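Local coordinates for universal stress protein (Pseudomonas aeruginosa UCBPP-PA14, PDB 7MQ5) that is of unknown function but, as a putative universal stress protein of the HUP clan, probably takes part in bacterial stress responses, at residues 130-140 with 232-243. Residues are numbered along the deposited sequence; the frame is centred on the assembly and turned at random.
Sequences RPWTGGKILAA and TAQKLDAVVTVI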
ATOM      1  N   ARG A 130      -6.781 -14.040  -1.712  1.00 15.58           N
ATOM      2  CA  ARG A 130      -8.213 -13.817  -1.401  1.00 16.23           C
ATOM      3  C   ARG A 130      -8.731 -12.612  -2.179  1.00 17.60           C
ATOM      4  O   ARG A 130      -8.042 -11.603  -2.291  1.00 17.89           O
ATOM      5  CB  ARG A 130      -8.401 -13.577   0.094  1.00 16.61           C
ATOM      6  CG  ARG A 130      -8.150 -14.801   0.959  1.00 17.97           C
ATOM      7  CD  ARG A 130      -8.299 -14.392   2.407  1.00 20.20           C
ATOM      8  NE  ARG A 130      -7.135 -13.642   2.870  1.00 20.81           N
ATOM      9  CZ  ARG A 130      -7.166 -12.631   3.739  1.00 18.14           C
ATOM     10  NH1 ARG A 130      -8.319 -12.160   4.175  1.00 19.82           N
ATOM     11  NH2 ARG A 130      -6.042 -12.051   4.112  1.00 18.37           N
ATOM     12  N   PRO A 131      -9.969 -12.660  -2.718  1.00 19.54           N
ATOM     13  CA  PRO A 131     -10.531 -11.492  -3.388  1.00 19.17           C
ATOM     14  C   PRO A 131     -10.770 -10.349  -2.388  1.00 18.14           C
ATOM     15  O   PRO A 131     -11.036 -10.590  -1.230  1.00 18.56           O
ATOM     16  CB  PRO A 131     -11.863 -12.008  -3.957  1.00 23.12           C
ATOM     17  CG  PRO A 131     -12.207 -13.189  -3.081  1.00 26.25           C
ATOM     18  CD  PRO A 131     -10.875 -13.818  -2.730  1.00 23.15           C
ATOM     19  N   TRP A 132     -10.675  -9.114  -2.857  1.00 15.74           N
ATOM     20  CA  TRP A 132     -11.010  -7.970  -1.972  1.00 15.03           C
ATOM     21  C   TRP A 132     -12.516  -7.866  -1.733  1.00 15.92           C
ATOM     22  O   TRP A 132     -12.897  -7.408  -0.659  1.00 15.55           O
ATOM     23  CB  TRP A 132     -10.548  -6.675  -2.619  1.00 14.47           C
ATOM     24  CG  TRP A 132      -9.083  -6.423  -2.528  1.00 13.39           C
ATOM     25  CD1 TRP A 132      -8.094  -7.290  -2.159  1.00 14.12           C
ATOM     26  CD2 TRP A 132      -8.432  -5.212  -2.926  1.00 12.75           C
ATOM     27  NE1 TRP A 132      -6.878  -6.669  -2.237  1.00 14.28           N
ATOM     28  CE2 TRP A 132      -7.049  -5.407  -2.732  1.00 12.85           C
ATOM     29  CE3 TRP A 132      -8.881  -3.989  -3.434  1.00 13.61           C
ATOM     30  CZ2 TRP A 132      -6.115  -4.408  -3.004  1.00 13.90           C
ATOM     31  CZ3 TRP A 132      -7.959  -3.001  -3.692  1.00 15.09           C
ATOM     32  CH2 TRP A 132      -6.597  -3.216  -3.488  1.00 15.53           C
ATOM     33  N   THR A 133     -13.315  -8.205  -2.748  1.00 15.97           N
ATOM     34  CA  THR A 133     -14.775  -7.963  -2.696  1.00 17.84           C
ATOM     35  C   THR A 133     -15.371  -8.596  -1.442  1.00 16.40           C
ATOM     36  O   THR A 133     -15.162  -9.807  -1.185  1.00 18.97           O
ATOM     37  CB  THR A 133     -15.443  -8.403  -3.999  1.00 20.52           C
ATOM     38  OG1 THR A 133     -14.880  -7.604  -5.038  1.00 22.43           O
ATOM     39  CG2 THR A 133     -16.947  -8.238  -3.991  1.00 22.82           C
ATOM     40  N   GLY A 134     -16.085  -7.771  -0.682  1.00 17.21           N
ATOM     41  CA  GLY A 134     -16.764  -8.236   0.535  1.00 17.78           C
ATOM     42  C   GLY A 134     -15.844  -8.424   1.726  1.00 16.34           C
ATOM     43  O   GLY A 134     -16.355  -8.842   2.777  1.00 17.28           O
ATOM     44  N   GLY A 135     -14.554  -8.115   1.607  1.00 15.19           N
ATOM     45  CA  GLY A 135     -13.644  -8.365   2.741  1.00 15.58           C
ATOM     46  C   GLY A 135     -13.583  -7.223   3.740  1.00 13.63           C
ATOM     47  O   GLY A 135     -14.496  -6.375   3.773  1.00 14.84           O
ATOM     48  N   LYS A 136     -12.526  -7.212   4.542  1.00 13.17           N
ATOM     49  CA  LYS A 136     -12.298  -6.156   5.558  1.00 12.06           C
ATOM     50  C   LYS A 136     -11.004  -5.411   5.227  1.00 11.17           C
ATOM     51  O   LYS A 136      -9.970  -6.054   4.964  1.00 11.13           O
ATOM     52  CB  LYS A 136     -12.273  -6.760   6.961  1.00 13.96           C
ATOM     53  CG  LYS A 136     -13.591  -7.416   7.349  1.00 16.77           C
ATOM     54  CD  LYS A 136     -13.658  -7.850   8.788  1.00 20.80           C
ATOM     55  CE  LYS A 136     -14.965  -8.542   9.119  1.00 28.10           C
ATOM     56  NZ  LYS A 136     -14.968  -9.094  10.493  1.00 36.55           N
ATOM     57  N   ILE A 137     -11.089  -4.090   5.233  1.00 10.87           N
ATOM     58  CA  ILE A 137      -9.951  -3.176   4.955  1.00 10.70           C
ATOM     59  C   ILE A 137      -9.534  -2.562   6.291  1.00 10.82           C
ATOM     60  O   ILE A 137     -10.401  -2.010   6.979  1.00 12.81           O
ATOM     61  CB  ILE A 137     -10.371  -2.084   3.953  1.00 10.83           C
ATOM     62  CG1 ILE A 137     -11.154  -2.652   2.761  1.00 12.15           C
ATOM     63  CG2 ILE A 137      -9.161  -1.250   3.530  1.00 10.98           C
ATOM     64  CD1 ILE A 137     -10.450  -3.752   2.001  1.00 12.57           C
ATOM     65  N   LEU A 138      -8.249  -2.646   6.613  1.00  9.68           N
ATOM     66  CA  LEU A 138      -7.739  -2.131   7.897  1.00  9.75           C
ATOM     67  C   LEU A 138      -6.815  -0.939   7.655  1.00  9.28           C
ATOM     68  O   LEU A 138      -5.873  -1.068   6.888  1.00 10.93           O
ATOM     69  CB  LEU A 138      -6.986  -3.244   8.628  1.00 10.30           C
ATOM     70  CG  LEU A 138      -6.397  -2.853   9.979  1.00 10.66           C
ATOM     71  CD1 LEU A 138      -7.483  -2.428  10.965  1.00 11.26           C
ATOM     72  CD2 LEU A 138      -5.583  -4.012  10.518  1.00 12.25           C
ATOM     73  N   ALA A 139      -7.103   0.183   8.301  1.00 10.27           N
ATOM     74  CA  ALA A 139      -6.231   1.378   8.260  1.00 10.28           C
ATOM     75  C   ALA A 139      -5.457   1.451   9.578  1.00 10.50           C
ATOM     76  O   ALA A 139      -6.090   1.339  10.636  1.00 11.99           O
ATOM     77  CB  ALA A 139      -7.062   2.619   8.052  1.00 11.37           C
ATOM     78  N   ALA A 140      -4.142   1.668   9.526  1.00  9.93           N
ATOM     79  CA  ALA A 140      -3.311   1.783  10.742  1.00 11.59           C
ATOM     80  C   ALA A 140      -2.927   3.248  10.963  1.00 12.14           C
ATOM     81  O   ALA A 140      -2.297   3.847  10.087  1.00 13.36           O
ATOM     82  CB  ALA A 140      -2.082   0.914  10.626  1.00 13.05           C
ATOM     83  N   THR A 232      -4.447  -7.232  14.928  1.00 11.25           N
ATOM     84  CA  THR A 232      -5.798  -6.798  14.510  1.00 11.38           C
ATOM     85  C   THR A 232      -6.077  -7.298  13.096  1.00 10.28           C
ATOM     86  O   THR A 232      -7.196  -7.749  12.830  1.00 11.06           O
ATOM     87  CB  THR A 232      -5.928  -5.284  14.655  1.00 12.58           C
ATOM     88  OG1 THR A 232      -5.641  -4.952  16.012  1.00 16.86           O
ATOM     89  CG2 THR A 232      -7.297  -4.795  14.252  1.00 12.66           C
ATOM     90  N   ALA A 233      -5.089  -7.226  12.211  1.00 10.34           N
ATOM     91  CA  ALA A 233      -5.297  -7.725  10.839  1.00 10.99           C
ATOM     92  C   ALA A 233      -5.664  -9.205  10.877  1.00 11.26           C
ATOM     93  O   ALA A 233      -6.576  -9.624  10.150  1.00 12.42           O
ATOM     94  CB  ALA A 233      -4.057  -7.502  10.003  1.00 10.82           C
ATOM     95  N   GLN A 234      -4.983  -9.968  11.720  1.00 11.30           N
ATOM     96  CA  GLN A 234      -5.241 -11.425  11.773  1.00 12.48           C
ATOM     97  C   GLN A 234      -6.639 -11.685  12.360  1.00 12.28           C
ATOM     98  O   GLN A 234      -7.386 -12.516  11.813  1.00 14.56           O
ATOM     99  CB  GLN A 234      -4.164 -12.114  12.610  1.00 13.94           C
ATOM    100  CG  GLN A 234      -4.300 -13.625  12.609  1.00 17.50           C
ATOM    101  CD  GLN A 234      -4.038 -14.226  11.254  1.00 21.71           C
ATOM    102  OE1 GLN A 234      -4.879 -14.929  10.698  1.00 29.10           O
ATOM    103  NE2 GLN A 234      -2.882 -13.905  10.693  1.00 25.25           N
ATOM    104  N   LYS A 235      -7.000 -10.979  13.430  1.00 12.58           N
ATOM    105  CA  LYS A 235      -8.315 -11.202  14.087  1.00 14.10           C
ATOM    106  C   LYS A 235      -9.456 -10.857  13.120  1.00 13.69           C
ATOM    107  O   LYS A 235     -10.462 -11.580  13.099  1.00 15.38           O
ATOM    108  CB  LYS A 235      -8.396 -10.379  15.378  1.00 16.61           C
ATOM    109  CG  LYS A 235      -9.702 -10.516  16.151  1.00 20.84           C
ATOM    110  CD  LYS A 235     -10.009 -11.924  16.625  1.00 24.44           C
ATOM    111  CE  LYS A 235     -11.336 -12.026  17.348  1.00 31.56           C
ATOM    112  NZ  LYS A 235     -11.544 -13.385  17.890  1.00 36.91           N
ATOM    113  N   LEU A 236      -9.297  -9.800  12.331  1.00 12.88           N
ATOM    114  CA  LEU A 236     -10.330  -9.372  11.346  1.00 13.61           C
ATOM    115  C   LEU A 236     -10.216 -10.174  10.043  1.00 13.91           C
ATOM    116  O   LEU A 236     -11.085 -10.005   9.175  1.00 16.21           O
ATOM    117  CB  LEU A 236     -10.132  -7.891  11.010  1.00 13.69           C
ATOM    118  CG  LEU A 236     -10.397  -6.899  12.135  1.00 15.67           C
ATOM    119  CD1 LEU A 236     -10.010  -5.491  11.703  1.00 16.68           C
ATOM    120  CD2 LEU A 236     -11.854  -6.940  12.577  1.00 18.75           C
ATOM    121  N   ASP A 237      -9.148 -10.959   9.885  1.00 13.76           N
ATOM    122  CA  ASP A 237      -8.866 -11.616   8.579  1.00 14.74           C
ATOM    123  C   ASP A 237      -8.847 -10.515   7.500  1.00 13.02           C
ATOM    124  O   ASP A 237      -9.396 -10.726   6.400  1.00 14.08           O
ATOM    125  CB  ASP A 237      -9.862 -12.736   8.267  1.00 16.96           C
ATOM    126  CG  ASP A 237      -9.398 -13.707   7.193  1.00 22.34           C
ATOM    127  OD1 ASP A 237      -8.181 -13.765   6.931  1.00 24.60           O
ATOM    128  OD2 ASP A 237     -10.262 -14.424   6.649  1.00 28.81           O
ATOM    129  N   ALA A 238      -8.214  -9.371   7.798  1.00 11.97           N
ATOM    130  CA  ALA A 238      -8.185  -8.249   6.832  1.00 11.38           C
ATOM    131  C   ALA A 238      -7.572  -8.721   5.511  1.00 10.86           C
ATOM    132  O   ALA A 238      -6.567  -9.470   5.534  1.00 12.10           O
ATOM    133  CB  ALA A 238      -7.398  -7.094   7.398  1.00 11.51           C
ATOM    134  N   VAL A 239      -8.111  -8.228   4.404  1.00 10.89           N
ATOM    135  CA  VAL A 239      -7.587  -8.582   3.056  1.00 11.17           C
ATOM    136  C   VAL A 239      -6.635  -7.480   2.564  1.00 10.11           C
ATOM    137  O   VAL A 239      -5.754  -7.791   1.743  1.00 10.73           O
ATOM    138  CB  VAL A 239      -8.749  -8.879   2.098  1.00 13.22           C
ATOM    139  CG1 VAL A 239      -9.587  -7.656   1.769  1.00 12.59           C
ATOM    140  CG2 VAL A 239      -8.258  -9.581   0.849  1.00 15.08           C
ATOM    141  N   VAL A 240      -6.791  -6.255   3.068  1.00  9.97           N
ATOM    142  CA  VAL A 240      -5.866  -5.131   2.765  1.00 10.09           C
ATOM    143  C   VAL A 240      -5.603  -4.384   4.066  1.00  9.38           C
ATOM    144  O   VAL A 240      -6.570  -4.132   4.795  1.00 10.05           O
ATOM    145  CB  VAL A 240      -6.434  -4.128   1.733  1.00 12.18           C
ATOM    146  CG1 VAL A 240      -5.476  -2.964   1.510  1.00 14.13           C
ATOM    147  CG2 VAL A 240      -6.811  -4.792   0.428  1.00 13.61           C
ATOM    148  N   THR A 241      -4.341  -4.037   4.311  1.00  8.96           N
ATOM    149  CA  THR A 241      -3.964  -3.132   5.418  1.00  9.12           C
ATOM    150  C   THR A 241      -3.289  -1.924   4.768  1.00  8.85           C
ATOM    151  O   THR A 241      -2.400  -2.106   3.935  1.00  9.89           O
ATOM    152  CB  THR A 241      -3.064  -3.813   6.459  1.00  9.53           C
ATOM    153  OG1 THR A 241      -3.730  -4.972   6.966  1.00 10.32           O
ATOM    154  CG2 THR A 241      -2.744  -2.900   7.619  1.00 11.05           C
ATOM    155  N   VAL A 242      -3.696  -0.730   5.162  1.00  8.54           N
ATOM    156  CA  VAL A 242      -3.111   0.537   4.664  1.00  8.33           C
ATOM    157  C   VAL A 242      -2.265   1.110   5.792  1.00  8.67           C
ATOM    158  O   VAL A 242      -2.788   1.304   6.912  1.00  9.42           O
ATOM    159  CB  VAL A 242      -4.192   1.527   4.215  1.00  9.22           C
ATOM    160  CG1 VAL A 242      -3.535   2.777   3.648  1.00 10.03           C
ATOM    161  CG2 VAL A 242      -5.156   0.893   3.217  1.00  9.41           C
ATOM    162  N   ILE A 243      -0.989   1.353   5.504  0.60  8.97           N
ATOM    163  CA  ILE A 243      -0.045   1.891   6.512  0.60 10.03           C
ATOM    164  C   ILE A 243       0.720   3.071   5.922  0.60  9.40           C
ATOM    165  O   ILE A 243       0.771   3.239   4.680  0.60  9.99           O
ATOM    166  CB  ILE A 243       0.943   0.813   7.004  0.60 11.13           C
ATOM    167  CG1 ILE A 243       1.959   0.430   5.922  0.60 11.65           C
ATOM    168  CG2 ILE A 243       0.212  -0.402   7.558  0.60 12.31           C
ATOM    169  CD1 ILE A 243       3.044  -0.497   6.410  0.60 12.94           C
TER
HETATM  170  O   HOH W   1     -11.390  -9.821   4.698  1.00 17.14           O
HETATM  171  O   HOH W   2     -13.432 -11.334   8.806  1.00 42.68           O
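Asp237 OD1 lies over one face of the Arg130 guanidinium and Val239 CG2 over the opposite face, while Ala238 O meets its edge almost in plane. Arg130 NH2 donates to Ala238 O (3.0 Å, N-H...O 158°) and Arg130 NH1 to Asp237 O (2.9 Å), both reaching these carbonyls from above their planes. Although guanidinium and carboxylate are only 7° from parallel, Asp237 OD1, 3.2 Å from Arg130 NH1, stands well out of the guanidinium plane, and that salt bridge is electrostatic, without a directed hydrogen bond. The bend at chi3 (-76°) turns the arginine's end onto the Schellman turn closing helix 225-236.

The second flat group, the Trp132 indole, receives Val240 CG2 on one face as a CH-pi contact, 3.4 Å from the five-membered ring centroid; Trp132 NE1 is hydrogen-bonded to Asp270 outside the contact. Val240 carries CG2 beside its own backbone N, which places that methyl against the ring.

Beyond the turn, strands 136-141 and 240-244 pair in parallel: Leu138 N donates to Val240 O (2.9 Å) and Leu138 O accepts from Val242 N (2.8 Å). Leu138 sets CD1 against Thr232 CG2 and Leu236 CD1, and CD2 against Ala233, packing the helix on the sheet as in Rossmann-like alpha/beta folds. Water bridges Lys136 N to Asp237 O. Chemically, two carbonyls of the turn after the helix accept from one guanidinium, and the nearby carboxylate probably adds electrostatic attraction.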